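Local coordinates for putative YfrE protein (Vibrio parahaemolyticus RIMD 2210633, PDB 3BEE) that is of unknown function but, as the C-terminal TPR part of a longer membrane protein, probably serves cytochrome c-type biogenesis through protein-protein contacts, at residues K12-T15 against L16-H20; Q60-I63 against D64-L68. All coordinates share one frame; numbering follows the deposited sequence.

Contact 1. Residues K12-T15 against L16-H20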
loop_
_atom_site.group_PDB
_atom_site.type_symbol
_atom_site.label_atom_id
_atom_site.label_comp_id
_atom_site.label_asym_id
_atom_site.label_seq_id
_atom_site.Cartn_x
_atom_site.Cartn_y
_atom_site.Cartn_z
ATOM N N LYS A 12 10.712 -4.420 -2.967
ATOM C CA LYS A 12 11.258 -4.155 -4.296
ATOM C C LYS A 12 10.289 -3.276 -5.063
ATOM O O LYS A 12 10.706 -2.312 -5.716
ATOM C CB LYS A 12 11.581 -5.417 -5.097
ATOM C CG LYS A 12 12.404 -5.075 -6.363
ATOM C CD LYS A 12 12.882 -6.300 -7.136
ATOM C CE LYS A 12 13.578 -5.854 -8.402
ATOM N NZ LYS A 12 14.273 -6.946 -9.090
ATOM N N ALA A 13 8.997 -3.590 -4.977
ATOM C CA ALA A 13 8.017 -2.745 -5.668
ATOM C C ALA A 13 8.171 -1.287 -5.256
ATOM O O ALA A 13 8.098 -0.393 -6.100
ATOM C CB ALA A 13 6.600 -3.213 -5.399
ATOM N N THR A 14 8.379 -1.049 -3.961
ATOM C CA THR A 14 8.497 0.295 -3.390
ATOM C C THR A 14 9.748 0.984 -3.947
ATOM O O THR A 14 9.698 2.158 -4.317
ATOM C CB THR A 14 8.579 0.225 -1.850
ATOM O OG1 THR A 14 7.413 -0.425 -1.337
ATOM C CG2 THR A 14 8.737 1.635 -1.208
ATOM N N THR A 15 10.871 0.268 -4.002
ATOM C CA THR A 15 12.084 0.832 -4.590
ATOM C C THR A 15 11.865 1.237 -6.061
ATOM O O THR A 15 12.191 2.353 -6.456
ATOM C CB THR A 15 13.286 -0.125 -4.484
ATOM O OG1 THR A 15 13.566 -0.392 -3.107
ATOM C CG2 THR A 15 14.507 0.515 -5.091
ATOM N N LEU A 16 11.314 0.331 -6.865
ATOM C CA LEU A 16 11.061 0.630 -8.269
ATOM C C LEU A 16 10.081 1.788 -8.442
ATOM O O LEU A 16 10.245 2.583 -9.363
ATOM C CB LEU A 16 10.552 -0.589 -9.019
ATOM C CG LEU A 16 11.483 -1.784 -9.128
ATOM C CD1 LEU A 16 10.594 -2.955 -9.389
ATOM C CD2 LEU A 16 12.539 -1.630 -10.210
ATOM N N TYR A 17 9.096 1.895 -7.548
ATOM C CA TYR A 17 8.150 3.003 -7.556
ATOM C C TYR A 17 8.778 4.382 -7.270
ATOM O O TYR A 17 8.776 5.250 -8.168
ATOM C CB TYR A 17 7.022 2.752 -6.545
ATOM C CG TYR A 17 5.922 3.806 -6.557
ATOM C CD1 TYR A 17 4.868 3.717 -7.461
ATOM C CD2 TYR A 17 5.920 4.869 -5.640
ATOM C CE1 TYR A 17 3.840 4.654 -7.454
ATOM C CE2 TYR A 17 4.899 5.825 -5.628
ATOM C CZ TYR A 17 3.870 5.720 -6.547
ATOM O OH TYR A 17 2.857 6.642 -6.577
ATOM N N TYR A 18 9.240 4.596 -6.013
ATOM C CA TYR A 18 9.720 5.946 -5.514
ATOM C C TYR A 18 10.936 6.483 -6.213
ATOM O O TYR A 18 11.124 7.726 -6.325
ATOM C CB TYR A 18 9.956 6.017 -3.982
ATOM C CG TYR A 18 8.650 6.077 -3.225
ATOM C CD1 TYR A 18 7.823 7.205 -3.303
ATOM C CD2 TYR A 18 8.194 4.975 -2.504
ATOM C CE1 TYR A 18 6.569 7.250 -2.632
ATOM C CE2 TYR A 18 6.957 4.990 -1.846
ATOM C CZ TYR A 18 6.158 6.132 -1.909
ATOM O OH TYR A 18 4.960 6.127 -1.280
ATOM N N LEU A 19 11.786 5.569 -6.657
ATOM C CA LEU A 19 13.039 6.003 -7.282
ATOM C C LEU A 19 12.841 6.228 -8.781
ATOM O O LEU A 19 13.704 6.841 -9.449
ATOM C CB LEU A 19 14.224 5.062 -6.953
ATOM C CG LEU A 19 15.209 5.486 -5.834
ATOM C CD1 LEU A 19 14.645 5.246 -4.440
ATOM C CD2 LEU A 19 16.522 4.746 -5.974
ATOM N N HIS A 20 11.704 5.769 -9.301
ATOM C CA HIS A 20 11.413 5.904 -10.758
ATOM C C HIS A 20 10.109 6.637 -11.095
ATOM O O HIS A 20 9.219 6.114 -11.758
ATOM C CB HIS A 20 11.534 4.559 -11.477
ATOM C CG HIS A 20 12.849 3.889 -11.237
ATOM N ND1 HIS A 20 13.931 4.052 -12.075
ATOM C CD2 HIS A 20 13.268 3.081 -10.232
ATOM C CE1 HIS A 20 14.958 3.360 -11.608
ATOM N NE2 HIS A 20 14.580 2.756 -10.492
#
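Thr14 turns CG2 anti to its own nitrogen, which sets OG1 beside that nitrogen (chi1 -58°). Tyr18, one turn on, has CG anti to its carbonyl carbon (chi1 -75°). The two side chains therefore run side by side. Thr14 CG2 meets the edge of the Tyr18 ring in its plane, 3.6 Å from Tyr18 CD2. Tyr17 covers one face of that ring, with its CD2 over the centre. Thr14 OG1 turns back along the helix and bonds to Ala10 O. Elsewhere Lys12 CG touches loosely, 4.1 Å from Leu16 CD1.

Through Tyr18 the backbone keeps the i to i+4 pattern of an alpha helix. The bond from Leu16 N to Lys12 O is 2.9 Å long and almost straight, with an N-H...O angle of 176°. Tyr18 N bonds similarly to Thr14 O at 3.0 Å. Leu19 N still reaches Thr15 O, but at 3.2 Å, and His20 is already loop.

Most of the contact lies in the later half of helix 6-18, within the TPR family region. Ala13 and Leu16 pack on helix 26-38. Thr14, Tyr17 and Tyr18 face Leu48 of helix 43-55, where Tyr17 OH also bonds to Asp52.

Contact 2. Residues Q60-I63 against D64-L68; sequences QEAI and DTWVL
Glu61 O is gripped twice by Thr65. The hydroxyl OG1 donates to it at 2.8 Å and the backbone N at 3.1 Å. The two donors come from opposite faces of the carbonyl plane. Thr65 OG1 stands beside its own nitrogen (chi1 -48°), which folds the hydroxyl back toward the preceding turn and satisfies it on the backbone.

Ala62 and Trp66 are buried and touch. Ala62 CB lies 3.6 Å from Trp66 CZ3, on the six-membered ring. Trp66 N bonds to Ala62 O at 3.0 Å. The backbone bonds are the i to i+4 bonds of an alpha helix, with one weak i to i+3 bond from Thr65 N to Ala62 O. This is helix 59-70 of the all-helical TPR region. Trp66 touches helix 43-55 at Ala50 and Asn51, and helix 79-92 at Ile82, Ser85 and Ile86.

On another side Val67 N bonds to Ile63 O at 2.7 Å, and the CG2 methyls of Ile63 and Val67 meet at 3.8 Å. Gln60 bends at chi2 (84°) and brings its amide near the Asp64 carboxylate. The two planes are only 20° apart. As modelled, Gln60 OE1 faces Asp64 OD1 at 3.4 Å, two acceptors without a hydrogen bond; the amide's O and N assignment is uncertain.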
loop_
_atom_site.group_PDB
_atom_site.type_symbol
_atom_site.label_atom_id
_atom_site.label_comp_id
_atom_site.label_asym_id
_atom_site.label_seq_id
_atom_site.Cartn_x
_atom_site.Cartn_y
_atom_site.Cartn_z
ATOM N N GLN A 60 -10.508 8.954 -2.518
ATOM C CA GLN A 60 -11.486 7.911 -2.179
ATOM C C GLN A 60 -10.861 6.521 -2.243
ATOM O O GLN A 60 -11.020 5.711 -1.322
ATOM C CB GLN A 60 -12.697 7.976 -3.112
ATOM C CG GLN A 60 -13.639 6.800 -2.908
ATOM C CD GLN A 60 -14.615 7.027 -1.777
ATOM O OE1 GLN A 60 -14.432 6.513 -0.670
ATOM N NE2 GLN A 60 -15.673 7.794 -2.054
ATOM N N GLU A 61 -10.154 6.245 -3.338
ATOM C CA GLU A 61 -9.482 4.969 -3.487
ATOM C C GLU A 61 -8.373 4.756 -2.480
ATOM O O GLU A 61 -8.188 3.640 -2.044
ATOM C CB GLU A 61 -8.967 4.798 -4.915
ATOM C CG GLU A 61 -10.140 4.744 -5.863
ATOM C CD GLU A 61 -9.759 4.844 -7.303
ATOM O OE1 GLU A 61 -9.044 3.931 -7.784
ATOM O OE2 GLU A 61 -10.211 5.824 -7.956
ATOM N N ALA A 62 -7.638 5.823 -2.124
ATOM C CA ALA A 62 -6.655 5.755 -1.030
ATOM C C ALA A 62 -7.309 5.298 0.274
ATOM O O ALA A 62 -6.816 4.395 0.945
ATOM C CB ALA A 62 -5.945 7.113 -0.846
ATOM N N ILE A 63 -8.440 5.915 0.618
ATOM C CA ILE A 63 -9.178 5.573 1.837
ATOM C C ILE A 63 -9.632 4.120 1.823
ATOM O O ILE A 63 -9.445 3.399 2.810
ATOM C CB ILE A 63 -10.369 6.536 2.097
ATOM C CG1 ILE A 63 -9.856 7.964 2.328
ATOM C CG2 ILE A 63 -11.200 6.084 3.328
ATOM C CD1 ILE A 63 -10.946 9.018 2.288
ATOM N N ASP A 64 -10.196 3.691 0.697
ATOM C CA ASP A 64 -10.693 2.325 0.540
ATOM C C ASP A 64 -9.580 1.310 0.806
ATOM O O ASP A 64 -9.828 0.265 1.382
ATOM C CB ASP A 64 -11.223 2.109 -0.882
ATOM C CG ASP A 64 -12.509 2.879 -1.153
ATOM O OD1 ASP A 64 -13.137 3.359 -0.200
ATOM O OD2 ASP A 64 -12.879 3.030 -2.331
ATOM N N THR A 65 -8.372 1.628 0.349
ATOM C CA THR A 65 -7.209 0.735 0.507
ATOM C C THR A 65 -6.771 0.713 1.976
ATOM O O THR A 65 -6.459 -0.343 2.515
ATOM C CB THR A 65 -6.029 1.160 -0.403
ATOM O OG1 THR A 65 -6.513 1.392 -1.732
ATOM C CG2 THR A 65 -4.955 0.081 -0.438
ATOM N N TRP A 66 -6.757 1.878 2.607
ATOM C CA TRP A 66 -6.397 1.973 4.032
ATOM C C TRP A 66 -7.436 1.294 4.922
ATOM O O TRP A 66 -7.077 0.654 5.903
ATOM C CB TRP A 66 -6.189 3.435 4.461
ATOM C CG TRP A 66 -4.869 4.022 4.034
ATOM C CD1 TRP A 66 -3.614 3.412 4.109
ATOM C CD2 TRP A 66 -4.643 5.334 3.474
ATOM N NE1 TRP A 66 -2.643 4.278 3.622
ATOM C CE2 TRP A 66 -3.242 5.455 3.234
ATOM C CE3 TRP A 66 -5.482 6.418 3.170
ATOM C CZ2 TRP A 66 -2.662 6.631 2.680
ATOM C CZ3 TRP A 66 -4.926 7.574 2.627
ATOM C CH2 TRP A 66 -3.517 7.671 2.370
ATOM N N VAL A 67 -8.716 1.421 4.573
ATOM C CA VAL A 67 -9.778 0.821 5.370
ATOM C C VAL A 67 -9.682 -0.713 5.262
ATOM O O VAL A 67 -9.884 -1.421 6.245
ATOM C CB VAL A 67 -11.172 1.354 4.967
ATOM C CG1 VAL A 67 -12.306 0.565 5.687
ATOM C CG2 VAL A 67 -11.301 2.847 5.279
ATOM N N LEU A 68 -9.340 -1.201 4.071
ATOM C CA LEU A 68 -9.066 -2.610 3.828
ATOM C C LEU A 68 -7.858 -3.087 4.651
ATOM O O LEU A 68 -7.917 -4.119 5.305
ATOM C CB LEU A 68 -8.874 -2.880 2.318
ATOM C CG LEU A 68 -8.648 -4.337 1.895
ATOM C CD1 LEU A 68 -9.899 -5.220 2.097
ATOM C CD2 LEU A 68 -8.194 -4.436 0.440
#

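Overall arrangement
From the N terminus, contact 1 comes first, near the end of helix 6-18. The chain then runs through helices 26-38 and 43-55 before contact 2 opens in helix 59-70. Both contacts are local, each within one stretch of chain. Neither closes a long loop, and they follow in series without nesting or crossing. The centres of contact 1 and contact 2 lie about 21 Å apart, on opposite sides of the chain's centre. The nearest atoms of contact 1 and contact 2 are about 9 Å apart. Helix 43-55 is their common neighbour: side chains of both contacts pack on it. Contact 1 also faces helix 26-38, and contact 2 faces the last helix, 79-92.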